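ADP-ribosylating toxin CARDS (Mycoplasma pneumoniae, PDB 4TLV) transfers ADP-ribose from NAD(+) to multiple target proteins, and as the main virulence factor of its bacterium causes vacuolation and disrupts respiratory epithelium. Local coordinates at residues T95-L100 with A124-F129; L102-Q107 with M117-I122. All coordinates share one frame; numbering follows the deposited sequence.

Contact 1: residues T95-L100 with A124-F129; sequences TGENLL and ALRTSF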
loop_
_atom_site.group_PDB
_atom_site.type_symbol
_atom_site.label_atom_id
_atom_site.label_comp_id
_atom_site.label_asym_id
_atom_site.label_seq_id
_atom_site.Cartn_x
_atom_site.Cartn_y
_atom_site.Cartn_z
ATOM N N THR A 95 -6.393 -11.361 4.922
ATOM C CA THR A 95 -7.390 -11.915 5.826
ATOM C C THR A 95 -8.751 -11.269 5.541
ATOM O O THR A 95 -9.778 -11.952 5.463
ATOM C CB THR A 95 -6.977 -11.729 7.316
ATOM O OG1 THR A 95 -5.814 -12.521 7.587
ATOM C CG2 THR A 95 -8.112 -12.167 8.268
ATOM N N GLY A 96 -8.754 -9.949 5.363
ATOM C CA GLY A 96 -9.973 -9.216 5.071
ATOM C C GLY A 96 -10.575 -9.600 3.731
ATOM O O GLY A 96 -11.783 -9.758 3.617
ATOM N N GLU A 97 -9.742 -9.768 2.711
ATOM C CA GLU A 97 -10.252 -10.151 1.395
ATOM C C GLU A 97 -10.908 -11.537 1.407
ATOM O O GLU A 97 -11.886 -11.797 0.694
ATOM C CB GLU A 97 -9.135 -10.143 0.360
ATOM C CG GLU A 97 -8.578 -8.746 0.069
ATOM C CD GLU A 97 -9.656 -7.773 -0.348
ATOM O OE1 GLU A 97 -10.256 -7.966 -1.441
ATOM O OE2 GLU A 97 -9.913 -6.815 0.415
ATOM N N ASN A 98 -10.341 -12.436 2.195
ATOM C CA ASN A 98 -10.892 -13.772 2.334
ATOM C C ASN A 98 -12.277 -13.691 2.985
ATOM O O ASN A 98 -13.233 -14.337 2.532
ATOM C CB ASN A 98 -9.925 -14.680 3.132
ATOM C CG ASN A 98 -10.366 -16.134 3.146
ATOM O OD1 ASN A 98 -10.486 -16.765 2.100
ATOM N ND2 ASN A 98 -10.625 -16.667 4.342
ATOM N N LEU A 99 -12.391 -12.873 4.020
ATOM C CA LEU A 99 -13.670 -12.657 4.701
ATOM C C LEU A 99 -14.719 -12.028 3.768
ATOM O O LEU A 99 -15.892 -12.406 3.798
ATOM C CB LEU A 99 -13.479 -11.826 5.977
ATOM C CG LEU A 99 -12.683 -12.514 7.096
ATOM C CD1 LEU A 99 -12.584 -11.619 8.300
ATOM C CD2 LEU A 99 -13.304 -13.864 7.485
ATOM N N LEU A 100 -14.292 -11.098 2.919
ATOM C CA LEU A 100 -15.196 -10.517 1.928
ATOM C C LEU A 100 -15.728 -11.608 0.994
ATOM O O LEU A 100 -16.931 -11.708 0.763
ATOM C CB LEU A 100 -14.491 -9.433 1.110
ATOM C CG LEU A 100 -15.362 -8.902 -0.035
ATOM C CD1 LEU A 100 -16.567 -8.135 0.498
ATOM C CD2 LEU A 100 -14.490 -8.023 -0.956
ATOM N N ALA A 124 -12.604 0.287 5.013
ATOM C CA ALA A 124 -11.611 0.979 5.833
ATOM C C ALA A 124 -10.248 0.273 5.795
ATOM O O ALA A 124 -9.216 0.927 5.649
ATOM C CB ALA A 124 -12.103 1.124 7.254
ATOM N N LEU A 125 -10.247 -1.050 5.936
ATOM C CA LEU A 125 -8.999 -1.824 5.879
ATOM C C LEU A 125 -8.304 -1.635 4.519
ATOM O O LEU A 125 -7.077 -1.531 4.440
ATOM C CB LEU A 125 -9.295 -3.308 6.080
ATOM C CG LEU A 125 -8.139 -4.301 5.922
ATOM C CD1 LEU A 125 -7.019 -3.934 6.896
ATOM C CD2 LEU A 125 -8.656 -5.710 6.187
ATOM N N ARG A 126 -9.105 -1.607 3.456
ATOM C CA ARG A 126 -8.598 -1.527 2.077
ATOM C C ARG A 126 -8.000 -0.172 1.737
ATOM O O ARG A 126 -7.119 -0.054 0.883
ATOM C CB ARG A 126 -9.744 -1.765 1.100
ATOM C CG ARG A 126 -10.135 -3.226 0.920
ATOM C CD ARG A 126 -11.306 -3.272 -0.075
ATOM N NE ARG A 126 -11.410 -4.585 -0.699
ATOM C CZ ARG A 126 -12.147 -4.836 -1.770
ATOM N NH1 ARG A 126 -12.838 -3.844 -2.336
ATOM N NH2 ARG A 126 -12.178 -6.063 -2.282
ATOM N N THR A 127 -8.534 0.859 2.369
ATOM C CA THR A 127 -8.188 2.218 2.000
ATOM C C THR A 127 -7.427 2.860 3.163
ATOM O O THR A 127 -6.185 2.777 3.212
ATOM C CB THR A 127 -9.424 3.023 1.507
ATOM O OG1 THR A 127 -10.409 3.123 2.542
ATOM C CG2 THR A 127 -10.046 2.331 0.292
ATOM N N SER A 128 -8.160 3.386 4.133
ATOM C CA SER A 128 -7.589 4.116 5.279
ATOM C C SER A 128 -6.418 3.457 6.019
ATOM O O SER A 128 -5.425 4.137 6.326
ATOM C CB SER A 128 -8.691 4.463 6.295
ATOM O OG SER A 128 -9.692 5.241 5.671
ATOM N N PHE A 129 -6.542 2.168 6.352
ATOM C CA PHE A 129 -5.495 1.499 7.123
ATOM C C PHE A 129 -4.512 0.666 6.305
ATOM O O PHE A 129 -3.578 0.109 6.862
ATOM C CB PHE A 129 -6.115 0.586 8.192
ATOM C CG PHE A 129 -7.042 1.305 9.127
ATOM C CD1 PHE A 129 -6.558 2.288 9.978
ATOM C CD2 PHE A 129 -8.393 0.992 9.166
ATOM C CE1 PHE A 129 -7.406 2.954 10.869
ATOM C CE2 PHE A 129 -9.253 1.660 10.047
ATOM C CZ PHE A 129 -8.754 2.641 10.897
#

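Contact 2: residues L102-Q107 with M117-I122; sequences LMRQRQ and MAQMGI. With GOL (glycerol), chain J.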
loop_
_atom_site.group_PDB
_atom_site.type_symbol
_atom_site.label_atom_id
_atom_site.label_comp_id
_atom_site.label_asym_id
_atom_site.label_seq_id
_atom_site.Cartn_x
_atom_site.Cartn_y
_atom_site.Cartn_z
ATOM N N LEU A 102 -15.913 -14.893 1.524
ATOM C CA LEU A 102 -16.860 -15.737 2.248
ATOM C C LEU A 102 -18.227 -15.054 2.421
ATOM O O LEU A 102 -19.268 -15.686 2.231
ATOM C CB LEU A 102 -16.286 -16.173 3.592
ATOM C CG LEU A 102 -15.027 -17.051 3.480
ATOM C CD1 LEU A 102 -14.375 -17.181 4.815
ATOM C CD2 LEU A 102 -15.358 -18.424 2.894
ATOM N N MET A 103 -18.227 -13.773 2.782
ATOM C CA MET A 103 -19.469 -13.021 2.920
ATOM C C MET A 103 -20.252 -12.935 1.610
ATOM O O MET A 103 -21.470 -13.085 1.612
ATOM C CB MET A 103 -19.219 -11.625 3.505
ATOM C CG MET A 103 -18.737 -11.672 4.953
ATOM S SD MET A 103 -18.677 -10.040 5.710
ATOM C CE MET A 103 -17.769 -9.131 4.465
ATOM N N ARG A 104 -19.569 -12.699 0.491
ATOM C CA ARG A 104 -20.275 -12.603 -0.783
ATOM C C ARG A 104 -20.828 -13.965 -1.213
ATOM O O ARG A 104 -21.848 -14.029 -1.892
ATOM C CB ARG A 104 -19.380 -12.066 -1.901
ATOM C CG ARG A 104 -18.879 -10.634 -1.707
ATOM C CD ARG A 104 -19.985 -9.636 -1.342
ATOM N NE ARG A 104 -21.086 -9.565 -2.317
ATOM C CZ ARG A 104 -22.115 -8.727 -2.207
ATOM N NH1 ARG A 104 -22.175 -7.887 -1.187
ATOM N NH2 ARG A 104 -23.086 -8.721 -3.116
ATOM N N GLN A 105 -20.135 -15.044 -0.850
ATOM C CA GLN A 105 -20.576 -16.389 -1.233
ATOM C C GLN A 105 -21.572 -16.928 -0.212
ATOM O O GLN A 105 -22.029 -18.062 -0.329
ATOM C CB GLN A 105 -19.384 -17.356 -1.376
ATOM C CG GLN A 105 -18.374 -16.982 -2.471
ATOM C CD GLN A 105 -17.608 -18.185 -3.010
ATOM O OE1 GLN A 105 -18.209 -19.128 -3.529
ATOM N NE2 GLN A 105 -16.278 -18.152 -2.902
ATOM N N ARG A 106 -21.878 -16.121 0.800
ATOM C CA ARG A 106 -22.848 -16.463 1.841
ATOM C C ARG A 106 -22.428 -17.631 2.752
ATOM O O ARG A 106 -23.227 -18.517 3.063
ATOM C CB ARG A 106 -24.233 -16.707 1.209
ATOM C CG ARG A 106 -24.757 -15.479 0.463
ATOM C CD ARG A 106 -25.912 -15.810 -0.482
ATOM N NE ARG A 106 -26.438 -14.601 -1.112
ATOM C CZ ARG A 106 -26.872 -13.538 -0.434
ATOM N NH1 ARG A 106 -26.840 -13.538 0.897
ATOM N NH2 ARG A 106 -27.339 -12.473 -1.082
ATOM N N GLN A 107 -21.183 -17.608 3.211
ATOM C CA GLN A 107 -20.661 -18.687 4.044
ATOM C C GLN A 107 -20.266 -18.161 5.406
ATOM O O GLN A 107 -19.339 -18.654 6.044
ATOM C CB GLN A 107 -19.488 -19.371 3.339
ATOM C CG GLN A 107 -19.886 -19.932 1.973
ATOM C CD GLN A 107 -18.704 -20.352 1.108
ATOM O OE1 GLN A 107 -17.562 -20.371 1.560
ATOM N NE2 GLN A 107 -18.982 -20.699 -0.146
ATOM N N MET A 117 -22.312 -3.840 7.413
ATOM C CA MET A 117 -21.346 -3.322 8.373
ATOM C C MET A 117 -19.946 -3.897 8.155
ATOM O O MET A 117 -18.951 -3.179 8.262
ATOM C CB MET A 117 -21.797 -3.626 9.804
ATOM C CG MET A 117 -23.074 -2.923 10.217
ATOM S SD MET A 117 -23.706 -3.565 11.790
ATOM C CE MET A 117 -22.393 -3.126 12.946
ATOM N N ALA A 118 -19.864 -5.195 7.872
ATOM C CA ALA A 118 -18.562 -5.822 7.661
ATOM C C ALA A 118 -17.879 -5.217 6.438
ATOM O O ALA A 118 -16.662 -5.007 6.429
ATOM C CB ALA A 118 -18.700 -7.334 7.507
ATOM N N GLN A 119 -18.659 -4.940 5.399
ATOM C CA GLN A 119 -18.105 -4.343 4.186
ATOM C C GLN A 119 -17.602 -2.908 4.408
ATOM O O GLN A 119 -16.648 -2.466 3.754
ATOM C CB GLN A 119 -19.103 -4.443 3.017
ATOM C CG GLN A 119 -19.206 -5.895 2.526
ATOM C CD GLN A 119 -20.314 -6.112 1.525
ATOM O OE1 GLN A 119 -20.399 -7.326 1.002
ATOM N NE2 GLN A 119 -21.088 -5.191 1.219
ATOM N N MET A 120 -18.221 -2.197 5.343
ATOM C CA MET A 120 -17.698 -0.899 5.762
ATOM C C MET A 120 -16.344 -1.081 6.435
ATOM O O MET A 120 -15.424 -0.288 6.224
ATOM C CB MET A 120 -18.640 -0.209 6.743
ATOM C CG MET A 120 -19.947 0.271 6.137
ATOM S SD MET A 120 -21.046 0.857 7.447
ATOM C CE MET A 120 -22.452 1.377 6.456
ATOM N N GLY A 121 -16.232 -2.118 7.253
ATOM C CA GLY A 121 -14.964 -2.456 7.889
ATOM C C GLY A 121 -13.885 -2.806 6.867
ATOM O O GLY A 121 -12.738 -2.346 6.972
ATOM N N ILE A 122 -14.246 -3.628 5.886
ATOM C CA ILE A 122 -13.314 -4.033 4.842
ATOM C C ILE A 122 -12.891 -2.818 4.007
ATOM O O ILE A 122 -11.731 -2.698 3.620
ATOM C CB ILE A 122 -13.906 -5.150 3.922
ATOM C CG1 ILE A 122 -14.148 -6.453 4.707
ATOM C CG2 ILE A 122 -12.971 -5.457 2.751
ATOM C CD1 ILE A 122 -12.941 -6.973 5.386
HETATM C C1 GOL J . -25.750 -6.339 0.684
HETATM O O1 GOL J . -24.760 -6.461 1.685
HETATM C C2 GOL J . -25.307 -5.352 -0.392
HETATM O O2 GOL J . -23.907 -5.404 -0.557
HETATM C C3 GOL J . -25.960 -5.723 -1.713
HETATM O O3 GOL J . -25.228 -6.757 -2.334
#

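Contact 1: residues T95-L100 with A124-F129
Glu-97 and Arg-126 meet in a side-on, bidentate salt bridge between two helices of the mono-ADP-ribosyltransferase domain. Each carboxylate oxygen takes one N-H: Arg-126 NH2 lies 2.8 Å from Glu-97 OE1, and Arg-126 NE lies 2.9 Å from Glu-97 OE2. The NE bond is almost straight, at 178°, and the guanidinium and carboxylate planes differ by only 21°, so the two groups lie edge against edge. On both oxygens the approach is from the syn side; OE1 is met on its syn lone pair, while the donor to OE2 is tilted slightly out of the carboxylate plane. The bend of Glu-97 at chi2 (-55°) curls its acid toward the extended Arg-126 chain, which it crosses at about a right angle. Two bonds, from NE and NH2 on the same side of the guanidinium, hold it against rotation. Leu-100 adds an apolar neighbour, its CD2 3.3 Å from Arg-126 NH2 and coming in obliquely. At Gly-96, one turn before Leu-100 on the same helix, Leu-125 CD2 packs 3.9 Å from Gly-96 CA, a direct approach to the backbone made possible by the missing side chain; here the CA atoms of Gly-96 and Leu-125 are 7.5 Å apart.

The arginine also reaches beyond its own domain: NH2 is hydrogen-bonded to Tyr-475 OH and NH1 to Ser-480 OG, both in D3, while Arg-93 shares Glu-97 OE2. The contact lies between helix 92-104 and the end of helix 115-126, with helix 35-40 touching Leu-125 through Phe-35 and D3 strand 473-476 supplying Tyr-475 at the arginine.

Contact 2: residues L102-Q107 with M117-I122
Met-103 and Arg-104, in the last turn of helix 92-104, meet Ala-118 and Gln-119 at one end of an antiparallel helix pair in the mono-ADP-ribosyltransferase domain. The first helix closes with a Schellman motif: Arg-106 has positive phi, Gln-107 N bonds back to Leu-102 O at 2.9 Å, and the inner bond from Arg-106 N to Met-103 O is weak. Within this turn, Met-103 and Arg-104 make an apolar and a polar contact next to each other.

The apolar one is tight, with Met-103 SD 3.2 Å from Ala-118 CB. A turn at chi3 (-50°) brings the methyl over as well, so that Met-103 CE is 3.7 Å from Ala-118 CB and 4.0 Å from Gln-119 CG. The Met-103 and Gln-119 chains run alongside each other, pointing opposite ways.

In the polar one, Arg-104 NH1 donates to Gln-119 OE1 at 2.9 Å, with an N-H...O angle of 160°. The donor lies in the carbonyl plane on a lone pair (C=O...N 121°), and the oxygen sits at the guanidinium edge, so the nearly coplanar amide and guanidinium meet in a flat arrangement. A glycerol, probably from the crystallisation liquor, extends it: Arg-104 NH1 donates to its O2 at 3.1 Å and Arg-104 NH2 to its O3 at 3.0 Å, while Gln-119 NE2 reaches O2 through a weak bond. The Arg-104 donor, which needs an acceptor, sets the amide's orientation; the weak NE2 bond is consistent with it.

Arg-104 NH2 also bonds to Tyr-549 O of D3. Strand 108-110 packs on Met-103 through Val-108 and Phe-110, Phe-36 of helix 35-40 touches Ala-118, and D3 strand 526-529 touches Arg-104 through Tyr-527.

Coming from the N terminus, the chain enters helix 92-104, whose earlier part supplies contact 1 and whose final turn supplies contact 2. It then passes through strand 108-110 and turns back into helix 115-126. Contact 2 closes the shorter loop, with nine residues between its segments; contact 1 closes the longer one, 23 residues, which encloses the first. The pairing of later residues on the first helix with earlier ones on the second is that of two antiparallel helices. The centres lie 10 Å apart, and the contacts touch directly, with Ile-122 CD1 3.5 Å from Gly-96 O. Through arginines on the two helices, both contacts also join the mono-ADP-ribosyltransferase domain to D3.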